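Local coordinates for protein delta-aminolevulinic acid dehydratase (Toxoplasma gondii ME49, PDB 3OBK) that catalyses the condensation of two 5-aminolevulinic acid molecules to porphobilinogen, an early step of tetrapyrrole biosynthesis, and is assembled here as an octamer, at residues Arg83-Lys88 with Tyr333-Ala338; Arg247-Glu252 with Ala277-Lys282. One frame throughout, in Å; residues are numbered along the deposited sequence.

Interaction 1 of 2, residues Arg83-Lys88 with Tyr333-Ala338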
ATOM      1  N   ARG A  83     -18.239 -23.243  32.302  1.00 13.96           N
ATOM      2  CA  ARG A  83     -16.850 -23.727  32.378  1.00 14.97           C
ATOM      3  C   ARG A  83     -16.694 -25.152  31.832  1.00 15.08           C
ATOM      4  O   ARG A  83     -15.752 -25.450  31.089  1.00 14.28           O
ATOM      5  CB  ARG A  83     -16.319 -23.676  33.801  1.00 15.78           C
ATOM      6  CG  ARG A  83     -15.883 -22.278  34.208  1.00 17.75           C
ATOM      7  CD  ARG A  83     -15.755 -22.157  35.715  1.00 21.96           C
ATOM      8  NE  ARG A  83     -14.699 -23.009  36.285  1.00 24.94           N
ATOM      9  CZ  ARG A  83     -13.393 -22.716  36.279  1.00 28.36           C
ATOM     10  NH1 ARG A  83     -12.935 -21.600  35.705  1.00 28.92           N
ATOM     11  NH2 ARG A  83     -12.530 -23.536  36.866  1.00 29.96           N
ATOM     12  N   SER A  84     -17.652 -26.008  32.189  1.00 15.56           N
ATOM     13  CA  SER A  84     -17.597 -27.434  31.870  1.00 15.84           C
ATOM     14  C   SER A  84     -17.661 -27.684  30.373  1.00 15.23           C
ATOM     15  O   SER A  84     -17.286 -28.744  29.935  1.00 15.20           O
ATOM     16  CB  SER A  84     -18.743 -28.196  32.557  1.00 16.68           C
ATOM     17  OG  SER A  84     -20.008 -27.976  31.916  1.00 15.78           O
ATOM     18  N   TYR A  85     -18.170 -26.725  29.600  1.00 14.84           N
ATOM     19  CA  TYR A  85     -18.242 -26.873  28.164  1.00 14.51           C
ATOM     20  C   TYR A  85     -17.068 -26.204  27.459  1.00 13.43           C
ATOM     21  O   TYR A  85     -17.012 -26.235  26.261  1.00 13.81           O
ATOM     22  CB  TYR A  85     -19.589 -26.341  27.651  1.00 14.75           C
ATOM     23  CG  TYR A  85     -20.769 -27.193  28.110  1.00 18.02           C
ATOM     24  CD1 TYR A  85     -20.781 -28.550  27.862  1.00 20.49           C
ATOM     25  CD2 TYR A  85     -21.886 -26.638  28.766  1.00 20.20           C
ATOM     26  CE1 TYR A  85     -21.840 -29.353  28.254  1.00 22.71           C
ATOM     27  CE2 TYR A  85     -22.966 -27.455  29.185  1.00 21.01           C
ATOM     28  CZ  TYR A  85     -22.920 -28.828  28.920  1.00 23.15           C
ATOM     29  OH  TYR A  85     -23.919 -29.743  29.272  1.00 25.94           O
ATOM     30  N   GLY A  86     -16.144 -25.597  28.201  1.00 12.63           N
ATOM     31  CA  GLY A  86     -14.977 -24.955  27.641  1.00 11.68           C
ATOM     32  C   GLY A  86     -14.979 -23.429  27.615  1.00 11.58           C
ATOM     33  O   GLY A  86     -14.034 -22.805  27.061  1.00 10.64           O
ATOM     34  N   ILE A  87     -16.004 -22.792  28.179  1.00 10.72           N
ATOM     35  CA  ILE A  87     -15.994 -21.347  28.174  1.00 10.58           C
ATOM     36  C   ILE A  87     -15.078 -20.971  29.292  1.00 11.92           C
ATOM     37  O   ILE A  87     -15.187 -21.498  30.389  1.00 12.91           O
ATOM     38  CB  ILE A  87     -17.371 -20.724  28.438  1.00 10.54           C
ATOM     39  CG1 ILE A  87     -18.396 -21.164  27.379  1.00  9.64           C
ATOM     40  CG2 ILE A  87     -17.252 -19.186  28.485  1.00  9.33           C
ATOM     41  CD1 ILE A  87     -18.129 -20.561  25.986  1.00  8.93           C
ATOM     42  N   LYS A  88     -14.157 -20.072  29.043  1.00 12.83           N
ATOM     43  CA  LYS A  88     -13.258 -19.656  30.109  1.00 14.09           C
ATOM     44  C   LYS A  88     -13.473 -18.212  30.542  1.00 13.94           C
ATOM     45  O   LYS A  88     -13.097 -17.856  31.663  1.00 15.05           O
ATOM     46  CB  LYS A  88     -11.786 -19.929  29.714  1.00 14.64           C
ATOM     47  CG  LYS A  88     -11.281 -21.328  30.182  1.00 16.11           C
ATOM     48  CD  LYS A  88     -10.921 -22.254  29.070  1.00 17.94           C
ATOM     49  CE  LYS A  88     -10.081 -23.437  29.562  1.00 18.35           C
ATOM     50  NZ  LYS A  88      -8.578 -23.189  29.496  1.00 18.04           N
ATOM     51  N   TYR A 333     -25.199 -16.520  23.464  1.00 10.20           N
ATOM     52  CA  TYR A 333     -25.211 -17.939  23.030  1.00 10.45           C
ATOM     53  C   TYR A 333     -23.923 -18.725  23.349  1.00 10.30           C
ATOM     54  O   TYR A 333     -23.760 -19.845  22.892  1.00 10.15           O
ATOM     55  CB  TYR A 333     -25.454 -18.031  21.514  1.00 10.44           C
ATOM     56  CG  TYR A 333     -26.893 -18.035  21.116  1.00 10.63           C
ATOM     57  CD1 TYR A 333     -27.711 -19.129  21.374  1.00 11.28           C
ATOM     58  CD2 TYR A 333     -27.440 -16.969  20.452  1.00 11.16           C
ATOM     59  CE1 TYR A 333     -29.050 -19.128  20.979  1.00 11.76           C
ATOM     60  CE2 TYR A 333     -28.782 -16.956  20.066  1.00 10.80           C
ATOM     61  CZ  TYR A 333     -29.574 -18.025  20.322  1.00 11.45           C
ATOM     62  OH  TYR A 333     -30.892 -17.971  19.914  1.00 12.70           O
ATOM     63  N   ALA A 334     -23.017 -18.162  24.139  1.00 10.61           N
ATOM     64  CA  ALA A 334     -21.701 -18.774  24.329  1.00 10.69           C
ATOM     65  C   ALA A 334     -21.838 -20.148  24.927  1.00 11.65           C
ATOM     66  O   ALA A 334     -21.308 -21.113  24.391  1.00 11.72           O
ATOM     67  CB  ALA A 334     -20.840 -17.921  25.196  1.00 10.00           C
ATOM     68  N   LYS A 335     -22.590 -20.255  26.017  1.00 12.66           N
ATOM     69  CA  LYS A 335     -22.762 -21.561  26.646  1.00 13.47           C
ATOM     70  C   LYS A 335     -23.416 -22.529  25.681  1.00 14.02           C
ATOM     71  O   LYS A 335     -23.026 -23.694  25.563  1.00 14.11           O
ATOM     72  CB  LYS A 335     -23.585 -21.459  27.923  1.00 13.71           C
ATOM     73  CG  LYS A 335     -23.750 -22.801  28.640  1.00 14.95           C
ATOM     74  CD  LYS A 335     -24.652 -22.721  29.859  1.00 17.66           C
ATOM     75  CE  LYS A 335     -26.160 -22.859  29.529  1.00 19.28           C
ATOM     76  NZ  LYS A 335     -27.076 -22.522  30.679  1.00 17.42           N
ATOM     77  N   GLU A 336     -24.420 -22.055  24.978  1.00 14.72           N
ATOM     78  CA  GLU A 336     -25.170 -22.963  24.150  1.00 15.96           C
ATOM     79  C   GLU A 336     -24.320 -23.446  22.993  1.00 14.99           C
ATOM     80  O   GLU A 336     -24.380 -24.614  22.628  1.00 14.56           O
ATOM     81  CB  GLU A 336     -26.422 -22.298  23.639  1.00 17.07           C
ATOM     82  CG  GLU A 336     -27.493 -23.309  23.285  1.00 22.21           C
ATOM     83  CD  GLU A 336     -28.430 -23.533  24.428  1.00 26.46           C
ATOM     84  OE1 GLU A 336     -29.241 -22.614  24.684  1.00 31.60           O
ATOM     85  OE2 GLU A 336     -28.344 -24.595  25.050  1.00 28.75           O
ATOM     86  N   ALA A 337     -23.486 -22.566  22.445  1.00 13.99           N
ATOM     87  CA  ALA A 337     -22.621 -22.966  21.328  1.00 13.75           C
ATOM     88  C   ALA A 337     -21.600 -24.024  21.771  1.00 13.53           C
ATOM     89  O   ALA A 337     -21.379 -25.061  21.083  1.00 13.22           O
ATOM     90  CB  ALA A 337     -21.913 -21.746  20.702  1.00 13.05           C
ATOM     91  N   ALA A 338     -20.983 -23.765  22.921  1.00 13.21           N
ATOM     92  CA  ALA A 338     -19.955 -24.662  23.431  1.00 13.49           C
ATOM     93  C   ALA A 338     -20.591 -26.030  23.678  1.00 13.78           C
ATOM     94  O   ALA A 338     -20.000 -27.077  23.386  1.00 13.23           O
ATOM     95  CB  ALA A 338     -19.297 -24.091  24.700  1.00 12.79           C
TER
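Y85 and I87 reach helix 334-346 through the same first torsion: CG of Y85 (chi1 -67°) and CG1 of I87 (chi1 -59°) both stand opposite their own carbonyl carbons, beside the backbone N. The setting is the closure of a TIM barrel, where the helix after the last strand, 328-331, packs next to the turn that leads from helix 72-84 into strand 89-95. That turn is a Schellman motif. G86 leaves helical geometry at a phi of 105°, and its N bonds back to R83 O at 2.9 Å. On either side of G86 in sequence, Y85 and I87 both pack on the start of helix 334-346, where Y333 holds the N-cap position. Small partners make the close approach possible. CD1 of I87 touches the methyls of A334 and A338, each CB 3.9 Å away, while L46 of the first barrel strand packs on the same isoleucine. Alongside, the aliphatic stem of K335 runs past the Y85 ring, CG to CD2 4.3 Å, before its NZ forms salt bridges with E78 and E81, so ion pairs tie helix 334-346 to helix 72-84 beside the apolar contact of the turn. No hydrogen bond links the two segments. A338 CB instead rests against Y85, 3.7 Å from its CB and 3.5 Å from its carbonyl O.

Interaction 2 of 2, residues Arg247-Glu252 with Ala277-Lys282. With MG (magnesium ion), chain I.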
ATOM      1  N   ARG A 247     -14.813   5.872   9.098  1.00 15.60           N
ATOM      2  CA  ARG A 247     -13.521   6.546   9.325  1.00 16.86           C
ATOM      3  C   ARG A 247     -13.298   6.917  10.806  1.00 16.91           C
ATOM      4  O   ARG A 247     -12.198   6.753  11.371  1.00 16.62           O
ATOM      5  CB  ARG A 247     -13.415   7.763   8.404  1.00 17.68           C
ATOM      6  CG  ARG A 247     -12.273   8.713   8.683  1.00 21.40           C
ATOM      7  CD  ARG A 247     -12.504  10.090   7.972  1.00 26.11           C
ATOM      8  NE  ARG A 247     -13.780  10.691   8.403  1.00 29.00           N
ATOM      9  CZ  ARG A 247     -14.382  11.727   7.822  1.00 30.30           C
ATOM     10  NH1 ARG A 247     -15.552  12.170   8.303  1.00 29.33           N
ATOM     11  NH2 ARG A 247     -13.819  12.320   6.766  1.00 30.93           N
ATOM     12  N   GLU A 248     -14.355   7.396  11.449  1.00 16.89           N
ATOM     13  CA  GLU A 248     -14.298   7.700  12.871  1.00 16.93           C
ATOM     14  C   GLU A 248     -13.834   6.490  13.699  1.00 16.52           C
ATOM     15  O   GLU A 248     -13.153   6.655  14.701  1.00 16.57           O
ATOM     16  CB  GLU A 248     -15.675   8.188  13.350  1.00 17.04           C
ATOM     17  CG  GLU A 248     -15.692   8.812  14.700  1.00 17.10           C
ATOM     18  CD  GLU A 248     -17.105   9.236  15.142  1.00 20.33           C
ATOM     19  OE1 GLU A 248     -18.112   8.989  14.410  1.00 19.13           O
ATOM     20  OE2 GLU A 248     -17.188   9.825  16.253  1.00 21.26           O
ATOM     21  N   ALA A 249     -14.184   5.280  13.283  1.00 16.83           N
ATOM     22  CA  ALA A 249     -13.773   4.074  14.037  1.00 17.10           C
ATOM     23  C   ALA A 249     -12.252   3.983  14.157  1.00 17.11           C
ATOM     24  O   ALA A 249     -11.750   3.577  15.167  1.00 16.87           O
ATOM     25  CB  ALA A 249     -14.332   2.808  13.421  1.00 16.42           C
ATOM     26  N   GLU A 250     -11.542   4.403  13.123  1.00 17.85           N
ATOM     27  CA  GLU A 250     -10.079   4.371  13.106  1.00 18.96           C
ATOM     28  C   GLU A 250      -9.484   5.440  14.017  1.00 18.68           C
ATOM     29  O   GLU A 250      -8.458   5.243  14.658  1.00 18.80           O
ATOM     30  CB  GLU A 250      -9.572   4.563  11.673  1.00 19.48           C
ATOM     31  CG  GLU A 250     -10.122   3.488  10.709  1.00 22.78           C
ATOM     32  CD  GLU A 250      -9.699   3.725   9.241  1.00 28.60           C
ATOM     33  OE1 GLU A 250     -10.620   3.771   8.364  1.00 29.97           O
ATOM     34  OE2 GLU A 250      -8.457   3.875   8.992  1.00 30.71           O
ATOM     35  N   ARG A 251     -10.132   6.583  14.082  1.00 18.40           N
ATOM     36  CA  ARG A 251      -9.722   7.582  15.027  1.00 18.67           C
ATOM     37  C   ARG A 251      -9.800   6.975  16.448  1.00 18.01           C
ATOM     38  O   ARG A 251      -8.858   7.046  17.217  1.00 17.70           O
ATOM     39  CB  ARG A 251     -10.621   8.803  14.886  1.00 19.14           C
ATOM     40  CG  ARG A 251     -10.009  10.071  15.353  1.00 19.97           C
ATOM     41  CD  ARG A 251     -11.004  11.239  15.353  1.00 20.07           C
ATOM     42  NE  ARG A 251     -10.494  12.280  16.235  1.00 21.11           N
ATOM     43  CZ  ARG A 251     -11.154  13.369  16.604  1.00 21.74           C
ATOM     44  NH1 ARG A 251     -12.368  13.586  16.145  1.00 21.56           N
ATOM     45  NH2 ARG A 251     -10.573  14.255  17.424  1.00 23.39           N
ATOM     46  N   GLU A 252     -10.906   6.318  16.768  1.00 17.13           N
ATOM     47  CA  GLU A 252     -11.060   5.779  18.114  1.00 16.80           C
ATOM     48  C   GLU A 252     -10.085   4.632  18.378  1.00 16.62           C
ATOM     49  O   GLU A 252      -9.455   4.570  19.448  1.00 17.23           O
ATOM     50  CB  GLU A 252     -12.509   5.362  18.362  1.00 16.61           C
ATOM     51  CG  GLU A 252     -13.499   6.584  18.440  1.00 17.12           C
ATOM     52  CD  GLU A 252     -13.575   7.218  19.836  1.00 18.82           C
ATOM     53  OE1 GLU A 252     -13.073   6.621  20.813  1.00 18.66           O
ATOM     54  OE2 GLU A 252     -14.156   8.317  19.977  1.00 21.03           O
ATOM     55  N   ALA A 277     -13.658  -5.670  10.637  1.00 10.12           N
ATOM     56  CA  ALA A 277     -12.608  -6.065   9.680  1.00 10.10           C
ATOM     57  C   ALA A 277     -11.621  -4.946   9.457  1.00 10.20           C
ATOM     58  O   ALA A 277     -10.431  -5.188   9.328  1.00  9.54           O
ATOM     59  CB  ALA A 277     -13.175  -6.507   8.365  1.00  9.52           C
ATOM     60  N   LYS A 278     -12.104  -3.716   9.408  1.00 11.10           N
ATOM     61  CA  LYS A 278     -11.208  -2.610   9.078  1.00 11.90           C
ATOM     62  C   LYS A 278     -10.221  -2.389  10.216  1.00 11.54           C
ATOM     63  O   LYS A 278      -9.029  -2.261   9.973  1.00 10.75           O
ATOM     64  CB  LYS A 278     -11.977  -1.349   8.744  1.00 12.17           C
ATOM     65  CG  LYS A 278     -11.091  -0.147   8.425  1.00 16.63           C
ATOM     66  CD  LYS A 278      -9.963  -0.434   7.376  1.00 21.46           C
ATOM     67  CE  LYS A 278     -10.303   0.073   5.964  1.00 24.59           C
ATOM     68  NZ  LYS A 278      -9.568  -0.735   4.903  1.00 28.17           N
ATOM     69  N   ILE A 279     -10.720  -2.412  11.454  1.00 12.05           N
ATOM     70  CA  ILE A 279      -9.871  -2.237  12.623  1.00 12.82           C
ATOM     71  C   ILE A 279      -8.937  -3.418  12.783  1.00 13.94           C
ATOM     72  O   ILE A 279      -7.798  -3.255  13.158  1.00 14.52           O
ATOM     73  CB  ILE A 279     -10.679  -1.992  13.923  1.00 12.36           C
ATOM     74  CG1 ILE A 279     -11.547  -0.734  13.765  1.00 13.32           C
ATOM     75  CG2 ILE A 279      -9.732  -1.828  15.117  1.00 10.01           C
ATOM     76  CD1 ILE A 279     -10.816   0.513  13.164  1.00  9.23           C
ATOM     77  N   ARG A 280      -9.399  -4.613  12.462  1.00 15.78           N
ATOM     78  CA  ARG A 280      -8.506  -5.784  12.432  1.00 17.07           C
ATOM     79  C   ARG A 280      -7.319  -5.613  11.507  1.00 17.81           C
ATOM     80  O   ARG A 280      -6.239  -6.054  11.810  1.00 18.04           O
ATOM     81  CB  ARG A 280      -9.282  -7.013  11.973  1.00 17.65           C
ATOM     82  CG  ARG A 280      -8.452  -8.292  11.888  1.00 20.06           C
ATOM     83  CD  ARG A 280      -7.583  -8.450  13.106  1.00 23.68           C
ATOM     84  NE  ARG A 280      -7.575  -9.816  13.573  1.00 27.95           N
ATOM     85  CZ  ARG A 280      -6.623 -10.712  13.312  1.00 33.49           C
ATOM     86  NH1 ARG A 280      -5.533 -10.398  12.584  1.00 31.89           N
ATOM     87  NH2 ARG A 280      -6.759 -11.937  13.835  1.00 36.24           N
ATOM     88  N   GLU A 281      -7.557  -5.002  10.356  1.00 19.22           N
ATOM     89  CA  GLU A 281      -6.559  -4.835   9.319  1.00 21.01           C
ATOM     90  C   GLU A 281      -5.486  -3.874   9.804  1.00 21.16           C
ATOM     91  O   GLU A 281      -4.322  -4.079   9.569  1.00 20.85           O
ATOM     92  CB  GLU A 281      -7.249  -4.309   8.046  1.00 21.98           C
ATOM     93  CG  GLU A 281      -6.374  -4.071   6.823  1.00 27.33           C
ATOM     94  CD  GLU A 281      -7.191  -3.687   5.555  1.00 35.41           C
ATOM     95  OE1 GLU A 281      -8.326  -3.131   5.710  1.00 38.96           O
ATOM     96  OE2 GLU A 281      -6.683  -3.925   4.408  1.00 37.89           O
ATOM     97  N   LYS A 282      -5.900  -2.845  10.527  1.00 21.89           N
ATOM     98  CA  LYS A 282      -5.005  -1.765  10.945  1.00 22.64           C
ATOM     99  C   LYS A 282      -4.425  -1.908  12.375  1.00 22.42           C
ATOM    100  O   LYS A 282      -3.332  -1.403  12.654  1.00 24.05           O
ATOM    101  CB  LYS A 282      -5.711  -0.403  10.719  1.00 23.11           C
ATOM    102  CG  LYS A 282      -5.350   0.192   9.305  1.00 25.74           C
ATOM    103  CD  LYS A 282      -6.492   0.802   8.506  1.00 27.91           C
ATOM    104  CE  LYS A 282      -6.291   0.542   6.969  1.00 30.72           C
ATOM    105  NZ  LYS A 282      -5.113   1.228   6.278  1.00 30.70           N
TER
HETATM  106 MG    MG I 365     -12.402   6.910  22.544  1.00 16.29          MG
HETATM  107  O   HOH W   1     -12.655   4.549  22.516  1.00  8.67           O
HETATM  108  O   HOH W   2     -14.421   6.853  23.054  1.00  5.53           O
HETATM  109  O   HOH W   3     -12.959   9.023  22.346  1.00  8.84           O
HETATM  110  O   HOH W   4     -10.330   6.381  22.249  1.00  3.99           O
HETATM  111  O   HOH W   5     -12.210   7.148  24.536  1.00 11.13           O
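I279 and the A249-E250 turn form the close-packed side of this contact between neighbouring helices of the barrel, 247-258 and 273-282, which flank strand 263-267 in sequence. Their local axes come within 10.0 Å at a signed crossing angle of -43°. CD1 of I279 lies 3.8 Å from A249 O and 3.9 Å from E250 CG. Both A249 and I279 also touch C212 of strand 206-213, so this side is seated on the barrel wall.

The other side is polar and more open: K282 is exposed, E250 partly so, and their charged ends stand apart. E250 has CG anti to its carbonyl carbon and is extended beyond it, which carries the carboxylate across the lysine stems: OE1 meets K278 CG at 3.9 Å and OE2 meets K282 CD at 3.7 Å. K282 NZ stays 5.1 Å from E250 OE2. K278 bends instead toward its own helix, where NZ makes a salt bridge of 2.8 Å to E281 OE1, on the syn side but 35° out of the carboxylate plane; E281 of the third subunit is a further partner.

Away from helix 273-282, E252 OE1 binds magnesium at 1.9 Å and five waters complete six ligands, while OE2 pairs with R27 of the third subunit, placing the metal beside a subunit boundary. This position resembles the allosteric magnesium site known in octameric relatives. With no hydrogen bond or salt bridge between the two segments, the chemistry implies that van der Waals packing holds them together, the separated charges probably attracting weakly.

How the interactions relate
Interactions 1 and 2 illustrate how one barrel treats different parts of its helical layer. They lie on opposite sides of the chain's centre, with centres 29 Å apart, and share no helix; both segments of interaction 2 fall between those of interaction 1 in sequence. Interaction 1 is largely buried and joins the end of the helix that follows the first barrel strand to the start of the one that follows the last. Interaction 2 pairs two successive helices and is only partly buried. Methyl groups dominate the first, whereas charged side chains crowd the second; some of these, E252 and K278 among them, have partners in neighbouring subunits, and E252 also binds a hydrated magnesium ion.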